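PDB 2WDD: sulfur oxidation protein SOXB from Thermus thermophilus, which probably hydrolyses the sulfur-sulfur bond of cysteine S-thiosulfonate in the Sox sulfur-oxidation pathway, using a two-manganese centre of the 5'-nucleotidase family type. Local coordinates for residues D113-V118 with A125-G130; V315-W320 with A325-R330; Y393-V398 with E516-Y521; P430-F435 with Y527-E532. All blocks are in the same frame, centred on the assembly; numbering follows the deposited sequence. Where two conformers were deposited one is given.

Contact 1: residues D113-V118 with A125-G130; sequences DQKARV and ALVLDG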
# COMPACT_ATOMS: atom_id res chain seq x y z
N ASP A 113 14.36 -9.28 -17.36
CA ASP A 113 14.47 -10.71 -17.65
C ASP A 113 13.20 -11.18 -18.34
O ASP A 113 13.24 -11.78 -19.41
CB ASP A 113 14.69 -11.49 -16.35
CG ASP A 113 14.71 -12.99 -16.56
OD1 ASP A 113 15.76 -13.51 -16.99
OD2 ASP A 113 13.70 -13.66 -16.23
N GLN A 114 12.06 -10.87 -17.73
CA GLN A 114 10.78 -11.31 -18.27
C GLN A 114 10.43 -10.68 -19.60
O GLN A 114 9.93 -11.36 -20.50
CB GLN A 114 9.68 -11.08 -17.23
CG GLN A 114 9.93 -11.88 -15.96
CD GLN A 114 9.79 -13.37 -16.19
OE1 GLN A 114 8.74 -13.84 -16.61
NE2 GLN A 114 10.84 -14.13 -15.87
N LYS A 115 10.69 -9.39 -19.74
CA LYS A 115 10.39 -8.70 -20.98
C LYS A 115 11.23 -9.27 -22.13
O LYS A 115 10.72 -9.47 -23.23
CB LYS A 115 10.62 -7.19 -20.86
CG LYS A 115 10.06 -6.40 -22.03
CD LYS A 115 10.01 -4.91 -21.73
CE LYS A 115 9.73 -4.11 -22.99
NZ LYS A 115 9.86 -2.64 -22.75
N ALA A 116 12.50 -9.53 -21.86
CA ALA A 116 13.40 -10.07 -22.88
C ALA A 116 12.90 -11.45 -23.32
O ALA A 116 12.86 -11.77 -24.51
CB ALA A 116 14.82 -10.18 -22.34
N ARG A 117 12.52 -12.25 -22.33
CA ARG A 117 12.01 -13.59 -22.60
C ARG A 117 10.80 -13.51 -23.53
O ARG A 117 10.73 -14.23 -24.52
CB ARG A 117 11.61 -14.30 -21.30
CG ARG A 117 12.78 -14.75 -20.45
CD ARG A 117 12.28 -15.35 -19.14
NE ARG A 117 13.34 -15.49 -18.15
CZ ARG A 117 13.77 -16.66 -17.68
NH1 ARG A 117 13.24 -17.79 -18.12
NH2 ARG A 117 14.74 -16.70 -16.78
N VAL A 118 9.86 -12.63 -23.20
CA VAL A 118 8.64 -12.45 -23.99
C VAL A 118 8.91 -11.98 -25.41
O VAL A 118 8.28 -12.44 -26.36
CB VAL A 118 7.64 -11.52 -23.27
CG1 VAL A 118 6.53 -11.09 -24.22
CG2 VAL A 118 7.07 -12.20 -22.04
N ALA A 125 5.13 -7.24 -24.65
CA ALA A 125 5.06 -6.99 -23.21
C ALA A 125 4.85 -5.52 -22.85
O ALA A 125 5.40 -4.62 -23.49
CB ALA A 125 6.29 -7.52 -22.52
N LEU A 126 4.05 -5.29 -21.81
CA LEU A 126 3.80 -3.95 -21.32
C LEU A 126 4.13 -3.93 -19.84
O LEU A 126 3.83 -4.90 -19.13
CB LEU A 126 2.32 -3.56 -21.50
CG LEU A 126 1.84 -3.32 -22.93
CD1 LEU A 126 0.33 -3.10 -22.94
CD2 LEU A 126 2.58 -2.13 -23.56
N VAL A 127 4.80 -2.87 -19.41
CA VAL A 127 5.18 -2.69 -18.01
C VAL A 127 4.20 -1.68 -17.43
O VAL A 127 4.14 -0.52 -17.86
CB VAL A 127 6.64 -2.22 -17.88
CG1 VAL A 127 6.98 -1.99 -16.41
CG2 VAL A 127 7.59 -3.25 -18.49
N LEU A 128 3.41 -2.14 -16.46
CA LEU A 128 2.35 -1.31 -15.90
C LEU A 128 2.57 -1.11 -14.42
O LEU A 128 2.78 -2.08 -13.69
CB LEU A 128 1.00 -1.98 -16.12
CG LEU A 128 0.71 -2.27 -17.60
CD1 LEU A 128 -0.61 -3.00 -17.72
CD2 LEU A 128 0.69 -0.96 -18.39
N ASP A 129 2.52 0.15 -14.00
CA ASP A 129 2.74 0.55 -12.61
C ASP A 129 1.42 1.05 -12.01
O ASP A 129 0.79 1.97 -12.54
CB ASP A 129 3.78 1.65 -12.60
CG ASP A 129 4.09 2.16 -11.21
OD1 ASP A 129 3.42 1.74 -10.24
OD2 ASP A 129 5.05 2.94 -11.10
N GLY A 130 0.96 0.40 -10.94
CA GLY A 130 -0.31 0.74 -10.34
C GLY A 130 -0.38 1.96 -9.44
O GLY A 130 -1.44 2.23 -8.87
O HOH W 1 6.99 -2.62 -22.53
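Lys115 and Val118, one helical turn apart, bracket the methyl of Ala125 at the start of the strand segment. The apolar contacts are few: Lys115 CG lies 4.0 Å from Ala125 CB, and Val118 CG1 reaches the same CB at 4.0 Å. Farther along the lysine, CD brushes Val127 CG2 at 4.4 Å. The Lys115 chain runs out beside the strand, its CG anti to the backbone N (chi1 -169°) and the rest extended. Its polar end then joins the strand through water: NZ donates a hydrogen bond to a water at 2.9 Å, and that water donates one to Ala125 O at 2.7 Å. Other polar groups gather away from the strand. Asp113 OD2 accepts from Gln114 NE2 at 2.9 Å, nearly along its C-O axis, and Gln114 OE1 accepts from Arg314. Lys115 and Val118 also touch strand 29-34, next to 124-129 in the sheet. Helix 104-120 thus packs across two strands, the piece 113-118 running nearly antiparallel (159°) to strand 125-129, in the alpha/beta layering of a metallophosphatase-like domain whose strand 124-129 leads toward the manganese ligand Asp132.

Contact 2: residues V315-W320 with A325-R330; sequences VDLKLW and ANLRVR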
# COMPACT_ATOMS: atom_id res chain seq x y z
N VAL A 315 1.21 -11.39 -16.11
CA VAL A 315 -0.11 -11.80 -16.58
C VAL A 315 -0.08 -11.99 -18.09
O VAL A 315 0.02 -11.02 -18.84
CB VAL A 315 -1.19 -10.79 -16.18
CG1 VAL A 315 -2.58 -11.31 -16.56
CG2 VAL A 315 -1.12 -10.47 -14.69
N ASP A 316 -0.16 -13.24 -18.53
CA ASP A 316 -0.13 -13.56 -19.95
C ASP A 316 -1.55 -13.75 -20.43
O ASP A 316 -2.33 -14.44 -19.80
CB ASP A 316 0.68 -14.83 -20.20
CG ASP A 316 2.07 -14.74 -19.62
OD1 ASP A 316 2.82 -13.83 -20.04
OD2 ASP A 316 2.43 -15.56 -18.75
N LEU A 317 -1.90 -13.06 -21.51
CA LEU A 317 -3.26 -13.08 -22.02
C LEU A 317 -3.43 -13.73 -23.39
O LEU A 317 -2.75 -13.36 -24.36
CB LEU A 317 -3.80 -11.65 -22.14
CG LEU A 317 -3.65 -10.76 -20.91
CD1 LEU A 317 -4.11 -9.33 -21.22
CD2 LEU A 317 -4.43 -11.36 -19.75
N LYS A 318 -4.41 -14.63 -23.48
CA LYS A 318 -4.81 -15.17 -24.77
C LYS A 318 -6.05 -14.35 -25.10
O LYS A 318 -7.06 -14.43 -24.40
CB LYS A 318 -5.22 -16.64 -24.65
CG LYS A 318 -4.11 -17.61 -24.87
CD LYS A 318 -4.66 -19.02 -24.86
CE LYS A 318 -3.59 -20.03 -25.17
NZ LYS A 318 -4.15 -21.41 -25.06
N LEU A 319 -5.97 -13.53 -26.14
CA LEU A 319 -7.09 -12.68 -26.47
C LEU A 319 -7.97 -13.29 -27.55
O LEU A 319 -7.56 -14.21 -28.26
CB LEU A 319 -6.57 -11.32 -26.98
CG LEU A 319 -5.56 -10.60 -26.07
CD1 LEU A 319 -5.05 -9.33 -26.73
CD2 LEU A 319 -6.19 -10.30 -24.72
N TRP A 320 -9.19 -12.76 -27.65
CA TRP A 320 -10.11 -13.09 -28.72
C TRP A 320 -10.82 -11.81 -29.15
O TRP A 320 -10.66 -10.76 -28.50
CB TRP A 320 -11.08 -14.22 -28.37
CG TRP A 320 -12.20 -13.86 -27.43
CD1 TRP A 320 -12.12 -13.71 -26.07
CD2 TRP A 320 -13.59 -13.70 -27.77
NE1 TRP A 320 -13.37 -13.45 -25.55
CE2 TRP A 320 -14.29 -13.44 -26.57
CE3 TRP A 320 -14.31 -13.78 -28.97
CZ2 TRP A 320 -15.67 -13.24 -26.54
CZ3 TRP A 320 -15.69 -13.55 -28.93
CH2 TRP A 320 -16.35 -13.31 -27.72
N ALA A 325 -9.72 -14.55 -23.67
CA ALA A 325 -10.17 -15.94 -23.73
C ALA A 325 -9.66 -16.71 -22.52
O ALA A 325 -10.39 -17.49 -21.90
CB ALA A 325 -9.69 -16.60 -25.03
N ASN A 326 -8.40 -16.49 -22.19
CA ASN A 326 -7.80 -17.15 -21.05
C ASN A 326 -6.58 -16.36 -20.60
O ASN A 326 -6.10 -15.48 -21.31
CB ASN A 326 -7.42 -18.59 -21.40
CG ASN A 326 -7.66 -19.55 -20.25
OD1 ASN A 326 -7.51 -19.18 -19.08
ND2 ASN A 326 -8.02 -20.79 -20.57
N LEU A 327 -6.07 -16.69 -19.42
CA LEU A 327 -4.90 -15.99 -18.91
C LEU A 327 -4.10 -16.85 -17.96
O LEU A 327 -4.62 -17.77 -17.33
CB LEU A 327 -5.31 -14.70 -18.19
CG LEU A 327 -5.92 -14.83 -16.79
CD1 LEU A 327 -6.18 -13.42 -16.22
CD2 LEU A 327 -7.19 -15.65 -16.82
N ARG A 328 -2.82 -16.52 -17.85
CA ARG A 328 -1.94 -17.19 -16.91
C ARG A 328 -1.38 -16.10 -16.00
O ARG A 328 -0.85 -15.10 -16.47
CB ARG A 328 -0.81 -17.90 -17.63
CG ARG A 328 0.08 -18.70 -16.69
CD ARG A 328 1.25 -19.35 -17.41
NE ARG A 328 2.17 -18.35 -17.95
CZ ARG A 328 3.21 -18.64 -18.72
NH1 ARG A 328 3.49 -19.90 -19.04
NH2 ARG A 328 3.99 -17.66 -19.17
N VAL A 329 -1.52 -16.29 -14.69
CA VAL A 329 -1.04 -15.32 -13.72
C VAL A 329 0.04 -15.97 -12.88
O VAL A 329 -0.13 -17.08 -12.37
CB VAL A 329 -2.21 -14.88 -12.80
CG1 VAL A 329 -1.69 -14.01 -11.65
CG2 VAL A 329 -3.31 -14.18 -13.59
N ARG A 330 1.16 -15.27 -12.73
CA ARG A 330 2.24 -15.76 -11.89
C ARG A 330 2.76 -14.61 -11.05
O ARG A 330 3.13 -13.57 -11.57
CB ARG A 330 3.38 -16.34 -12.72
CG ARG A 330 3.00 -17.63 -13.43
CD ARG A 330 2.75 -18.77 -12.45
NE ARG A 330 2.51 -20.03 -13.14
CZ ARG A 330 1.30 -20.47 -13.47
NH1 ARG A 330 0.23 -19.76 -13.16
NH2 ARG A 330 1.16 -21.63 -14.10
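The guanidinium of Arg328 meets Asp316 OD2 at its edge, near its plane, while the indole of Trp320 has Ala325 N at its edge and the guanidinium of Arg330 carries Arg328 CG over one face. These groups decorate a beta hairpin, strands 311-320 and 323-333, at one margin of a mixed sheet. In the salt bridge, NE and NH2 converge on the single oxygen OD2 from the same face of the carboxylate, whose plane stands 70° from the guanidinium; a bend at chi3 (66°) folds the arginine beside the aspartate. Asp316 OD1 is held by Arg314 and Thr30, so both carboxylate oxygens are engaged. On the sheet face opposite Asp316 and Arg328, Val315 CG1 lies 4.2 Å from Leu327 CD1 and the same distance from Val329 CG2, and Leu317 slants across Leu327, its CD2 3.8 Å from Leu327 CB. Asp316 and Arg328 form a hydrogen-bonded antiparallel pair: Asp316 N to Arg328 O and Arg328 N to Asp316 O are each 2.9 Å. Lys318 N likewise donates to Asn326 O. Toward the turn, a classic beta bulge sets Ala325 and Asn326 against Lys318, whose carbonyl O takes Ala325 N at 2.8 Å and, weakly, Asn326 N at 3.3 Å.

Contact 3: residues Y393-V398 with E516-Y521; sequences YPEVEV and EAKPGY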
# COMPACT_ATOMS: atom_id res chain seq x y z
N TYR A 393 7.34 12.91 25.29
CA TYR A 393 6.24 13.75 25.77
C TYR A 393 5.39 12.97 26.77
O TYR A 393 4.31 12.49 26.46
CB TYR A 393 5.36 14.19 24.60
CG TYR A 393 6.12 14.90 23.52
CD1 TYR A 393 6.45 16.24 23.65
CD2 TYR A 393 6.53 14.23 22.37
CE1 TYR A 393 7.15 16.90 22.67
CE2 TYR A 393 7.24 14.88 21.38
CZ TYR A 393 7.55 16.21 21.53
OH TYR A 393 8.28 16.88 20.56
N PRO A 394 5.90 12.84 28.00
CA PRO A 394 5.26 12.07 29.08
C PRO A 394 3.84 12.51 29.44
O PRO A 394 3.07 11.72 30.00
CB PRO A 394 6.22 12.26 30.27
CG PRO A 394 7.53 12.65 29.65
CD PRO A 394 7.18 13.43 28.42
N GLU A 395 3.46 13.74 29.09
CA GLU A 395 2.11 14.22 29.36
C GLU A 395 1.06 13.56 28.47
O GLU A 395 -0.13 13.53 28.81
CB GLU A 395 2.06 15.74 29.18
CG GLU A 395 3.25 16.48 29.79
CD GLU A 395 4.30 16.89 28.77
OE1 GLU A 395 4.71 18.07 28.80
OE2 GLU A 395 4.76 16.04 27.98
N VAL A 396 1.49 13.00 27.33
CA VAL A 396 0.56 12.37 26.39
C VAL A 396 -0.06 11.09 26.95
O VAL A 396 0.67 10.19 27.39
CB VAL A 396 1.22 12.11 25.05
CG1 VAL A 396 0.28 11.32 24.13
CG2 VAL A 396 1.65 13.41 24.41
N GLU A 397 -1.38 11.00 26.85
CA GLU A 397 -2.13 9.85 27.34
C GLU A 397 -2.47 8.83 26.26
O GLU A 397 -2.51 7.64 26.53
CB GLU A 397 -3.39 10.30 28.08
CG GLU A 397 -3.05 11.12 29.32
CD GLU A 397 -4.20 11.96 29.81
OE1 GLU A 397 -4.99 11.44 30.62
OE2 GLU A 397 -4.26 13.16 29.48
N VAL A 398 -2.74 9.31 25.05
CA VAL A 398 -3.07 8.41 23.94
C VAL A 398 -2.33 8.88 22.68
O VAL A 398 -2.31 10.07 22.38
CB VAL A 398 -4.59 8.34 23.70
CG1 VAL A 398 -5.27 7.55 24.81
CG2 VAL A 398 -5.19 9.74 23.58
N GLU A 516 -8.06 20.35 20.73
CA GLU A 516 -7.62 21.65 21.24
C GLU A 516 -6.11 21.59 21.40
O GLU A 516 -5.60 20.87 22.26
CB GLU A 516 -8.29 21.96 22.58
CG GLU A 516 -9.79 22.16 22.48
CD GLU A 516 -10.40 22.58 23.81
OE1 GLU A 516 -9.64 23.02 24.70
OE2 GLU A 516 -11.63 22.46 23.96
N ALA A 517 -5.39 22.31 20.55
CA ALA A 517 -3.94 22.26 20.54
C ALA A 517 -3.30 22.52 21.90
O ALA A 517 -3.70 23.42 22.63
CB ALA A 517 -3.37 23.19 19.49
N LYS A 518 -2.31 21.69 22.25
CA LYS A 518 -1.60 21.85 23.51
C LYS A 518 -0.83 23.15 23.47
O LYS A 518 -0.10 23.44 22.52
CB LYS A 518 -0.63 20.69 23.73
CG LYS A 518 0.05 20.69 25.10
CD LYS A 518 1.15 19.64 25.16
CE LYS A 518 1.61 19.38 26.59
NZ LYS A 518 1.99 20.65 27.29
N PRO A 519 -1.00 23.97 24.52
CA PRO A 519 -0.29 25.25 24.59
C PRO A 519 1.22 25.03 24.61
O PRO A 519 1.72 24.10 25.26
CB PRO A 519 -0.75 25.81 25.94
CG PRO A 519 -2.10 25.25 26.14
CD PRO A 519 -2.06 23.86 25.54
N GLY A 520 1.94 25.88 23.90
CA GLY A 520 3.38 25.85 23.87
C GLY A 520 4.03 24.80 22.99
O GLY A 520 5.24 24.82 22.79
N TYR A 521 3.24 23.87 22.48
CA TYR A 521 3.81 22.82 21.63
C TYR A 521 3.89 23.23 20.16
O TYR A 521 2.93 23.73 19.59
CB TYR A 521 3.02 21.52 21.76
CG TYR A 521 3.47 20.46 20.77
CD1 TYR A 521 4.67 19.78 20.96
CD2 TYR A 521 2.74 20.20 19.62
CE1 TYR A 521 5.12 18.85 20.03
CE2 TYR A 521 3.18 19.28 18.69
CZ TYR A 521 4.36 18.60 18.90
OH TYR A 521 4.80 17.68 17.98
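Lys518 and Tyr521 carry the 516-521 side of this surface contact, facing Glu395 and Tyr393 on the loop that leads from helix 380-392 into strand 398-401 in the 5'-nucleotidase C-terminal domain; the two segments meet beside its mixed sheet. Segment 516-521 begins as the short strand 516-517, paired antiparallel with strand 431-438, and Lys518 still shares a backbone hydrogen bond with Leu434 there. Lys518 leaves its backbone N with CG trans to it (chi1 -174°), and a bend at the last torsion turns NZ aside. Glu395 crosses it at about a right angle: OE1 stands 4.0 Å from Lys518 CE and 4.0 Å from Lys518 NZ, so the opposite charges are near each other but short of a salt bridge. Pro519 and Gly520 then form the middle of a type II turn from Lys518 to Tyr521, the glycine having positive phi, and the turn brings Tyr521 back to the same side as Lys518. Here the two tyrosines make an offset T-shaped pair, the edge of Tyr521 directed at the face of Tyr393, with planes at 88° and centroids 5.6 Å apart. Tyr521 CE1 does most of the touching, 3.9 Å from Tyr393 CE1 and 3.8 Å from Tyr393 OH, which lies near the Tyr521 plane. Both hydroxyls have partners beyond the pair: Tyr521 OH bonds to Leu432 O, and Tyr393 OH to Arg524 NE. Between these two segments, then, the attraction comes mostly from aromatic packing, with the charge pair probably adding little.

Contact 4: residues P430-F435 with Y527-E532; sequences PELYLF and YEVLAE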
# COMPACT_ATOMS: atom_id res chain seq x y z
N PRO A 430 4.51 15.21 7.75
CA PRO A 430 4.85 14.29 8.85
C PRO A 430 4.70 14.85 10.25
O PRO A 430 5.07 14.20 11.23
CB PRO A 430 6.33 14.02 8.59
CG PRO A 430 6.83 15.37 8.11
CD PRO A 430 5.71 15.90 7.23
N GLU A 431 4.13 16.04 10.36
CA GLU A 431 3.98 16.68 11.66
C GLU A 431 3.27 15.85 12.72
O GLU A 431 2.19 15.31 12.48
CB GLU A 431 3.29 18.03 11.52
CG GLU A 431 4.12 19.06 10.76
CD GLU A 431 3.98 18.96 9.24
OE1 GLU A 431 3.23 18.09 8.75
OE2 GLU A 431 4.62 19.78 8.54
N LEU A 432 3.85 15.84 13.92
CA LEU A 432 3.22 15.23 15.07
C LEU A 432 2.48 16.37 15.78
O LEU A 432 3.06 17.44 16.04
CB LEU A 432 4.28 14.64 16.02
CG LEU A 432 3.73 14.13 17.35
CD1 LEU A 432 2.84 12.90 17.17
CD2 LEU A 432 4.87 13.83 18.34
N TYR A 433 1.20 16.15 16.06
CA TYR A 433 0.39 17.16 16.73
C TYR A 433 0.02 16.67 18.12
O TYR A 433 -0.30 15.50 18.29
CB TYR A 433 -0.90 17.39 15.95
CG TYR A 433 -0.68 18.02 14.60
CD1 TYR A 433 -0.53 19.39 14.47
CD2 TYR A 433 -0.55 17.24 13.46
CE1 TYR A 433 -0.31 19.98 13.24
CE2 TYR A 433 -0.35 17.81 12.22
CZ TYR A 433 -0.23 19.19 12.11
OH TYR A 433 0.01 19.77 10.88
N LEU A 434 0.03 17.58 19.11
CA LEU A 434 -0.38 17.28 20.48
C LEU A 434 -1.62 18.13 20.76
O LEU A 434 -1.61 19.34 20.53
CB LEU A 434 0.73 17.63 21.48
CG LEU A 434 1.66 16.48 21.92
CD1 LEU A 434 2.23 15.72 20.74
CD2 LEU A 434 2.78 16.96 22.84
N PHE A 435 -2.69 17.50 21.20
CA PHE A 435 -3.95 18.21 21.39
C PHE A 435 -4.86 17.44 22.32
O PHE A 435 -4.77 16.22 22.42
CB PHE A 435 -4.64 18.41 20.04
CG PHE A 435 -4.78 17.13 19.25
CD1 PHE A 435 -5.91 16.33 19.39
CD2 PHE A 435 -3.74 16.67 18.47
CE1 PHE A 435 -6.01 15.11 18.71
CE2 PHE A 435 -3.82 15.46 17.79
CZ PHE A 435 -4.95 14.68 17.91
N TYR A 527 9.30 11.69 12.46
CA TYR A 527 10.59 11.00 12.35
C TYR A 527 11.70 11.64 13.18
O TYR A 527 12.62 10.94 13.61
CB TYR A 527 11.01 10.72 10.91
CG TYR A 527 10.80 11.86 9.95
CD1 TYR A 527 11.63 12.98 9.96
CD2 TYR A 527 9.84 11.78 8.95
CE1 TYR A 527 11.46 14.01 9.04
CE2 TYR A 527 9.67 12.80 8.03
CZ TYR A 527 10.49 13.90 8.07
OH TYR A 527 10.28 14.92 7.16
N GLU A 528 11.60 12.95 13.42
CA GLU A 528 12.59 13.62 14.26
C GLU A 528 12.42 13.11 15.69
O GLU A 528 13.40 12.88 16.41
CB GLU A 528 12.43 15.14 14.22
CG GLU A 528 12.87 15.74 12.89
CD GLU A 528 12.76 17.26 12.84
OE1 GLU A 528 12.41 17.88 13.87
OE2 GLU A 528 13.02 17.83 11.76
N VAL A 529 11.16 12.93 16.11
CA VAL A 529 10.89 12.44 17.45
C VAL A 529 11.41 11.01 17.57
O VAL A 529 12.06 10.65 18.56
CB VAL A 529 9.36 12.51 17.75
CG1 VAL A 529 9.04 11.92 19.11
CG2 VAL A 529 8.86 13.96 17.66
N LEU A 530 11.14 10.20 16.55
CA LEU A 530 11.60 8.82 16.57
C LEU A 530 13.11 8.71 16.63
O LEU A 530 13.64 7.91 17.40
CB LEU A 530 11.08 8.07 15.35
CG LEU A 530 9.57 7.90 15.37
CD1 LEU A 530 9.11 7.30 14.06
CD2 LEU A 530 9.14 7.03 16.55
N ALA A 531 13.81 9.50 15.82
CA ALA A 531 15.26 9.45 15.80
C ALA A 531 15.82 9.88 17.16
O ALA A 531 16.74 9.25 17.66
CB ALA A 531 15.84 10.31 14.67
N GLU A 532 15.22 10.90 17.77
CA GLU A 532 15.65 11.35 19.09
C GLU A 532 15.55 10.23 20.12
O GLU A 532 16.46 10.00 20.92
CB GLU A 532 14.80 12.54 19.55
CG GLU A 532 15.37 13.88 19.17
CD GLU A 532 14.49 15.03 19.62
OE1 GLU A 532 13.65 14.84 20.53
OE2 GLU A 532 14.63 16.13 19.06
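Pro430 and Tyr527 meet at a slant, CB and CG of the proline touching the CE2 and OH end of the phenol. Pro430 CB comes 3.6 Å from Tyr527 CE2, and Pro430 CG lies 3.6 Å from Tyr527 OH, so two proline carbons follow the ring from its CE2 corner to the hydroxyl. Tyr527 reaches them because its CG sits between the backbone N and the carbonyl carbon (chi1 44°), which brings the ring toward Pro430. The second pair is turned differently: Leu432 and Val529 cross at about a right angle, and Leu432 CD2 meets Val529 CG2 at 4.0 Å. Both pairs are largely apolar and buried, and both run in the same order along the two segments. Other elements close the surroundings: Val529 also touches Ile392 of helix 380-392, Leu432 packs on Ala505 of the neighbouring strand, and Tyr422 makes an edge-to-face pair with Tyr527. Backbone hydrogen bonds of Pro430 with Ile526 and of Leu432 with Arg524 join the segment to the start of helix 526-537 and the short strand before it. The result is helix-on-sheet packing in the C-terminal domain of the 5'-nucleotidase family, with Tyr527 also lining, together with Leu141 and Tyr422, the pocket of a bound tertiary-butyl alcohol.

Contacts 1 and 2 serve one sheet on one side of the chain's centre, their centres about 14 Å apart; contacts 3 and 4 share another on the far side, centres about 12 Å apart. Contacts 1 and 4 are both buried helix-on-strand packings, but a water-bridged lysine gives the first a polar fringe, whereas the fourth is van der Waals packing, with a tyrosine hydroxyl at its margin. Contact 2, partly buried, relies on backbone bonding and a salt bridge; contact 3, at the surface, relies on perpendicular rings and a loose charge pair. Contacts 3 and 4 also touch directly: Glu516 O packs 3.5 Å from Phe435 CB, where strands 516-517 and 431-438 are neighbours.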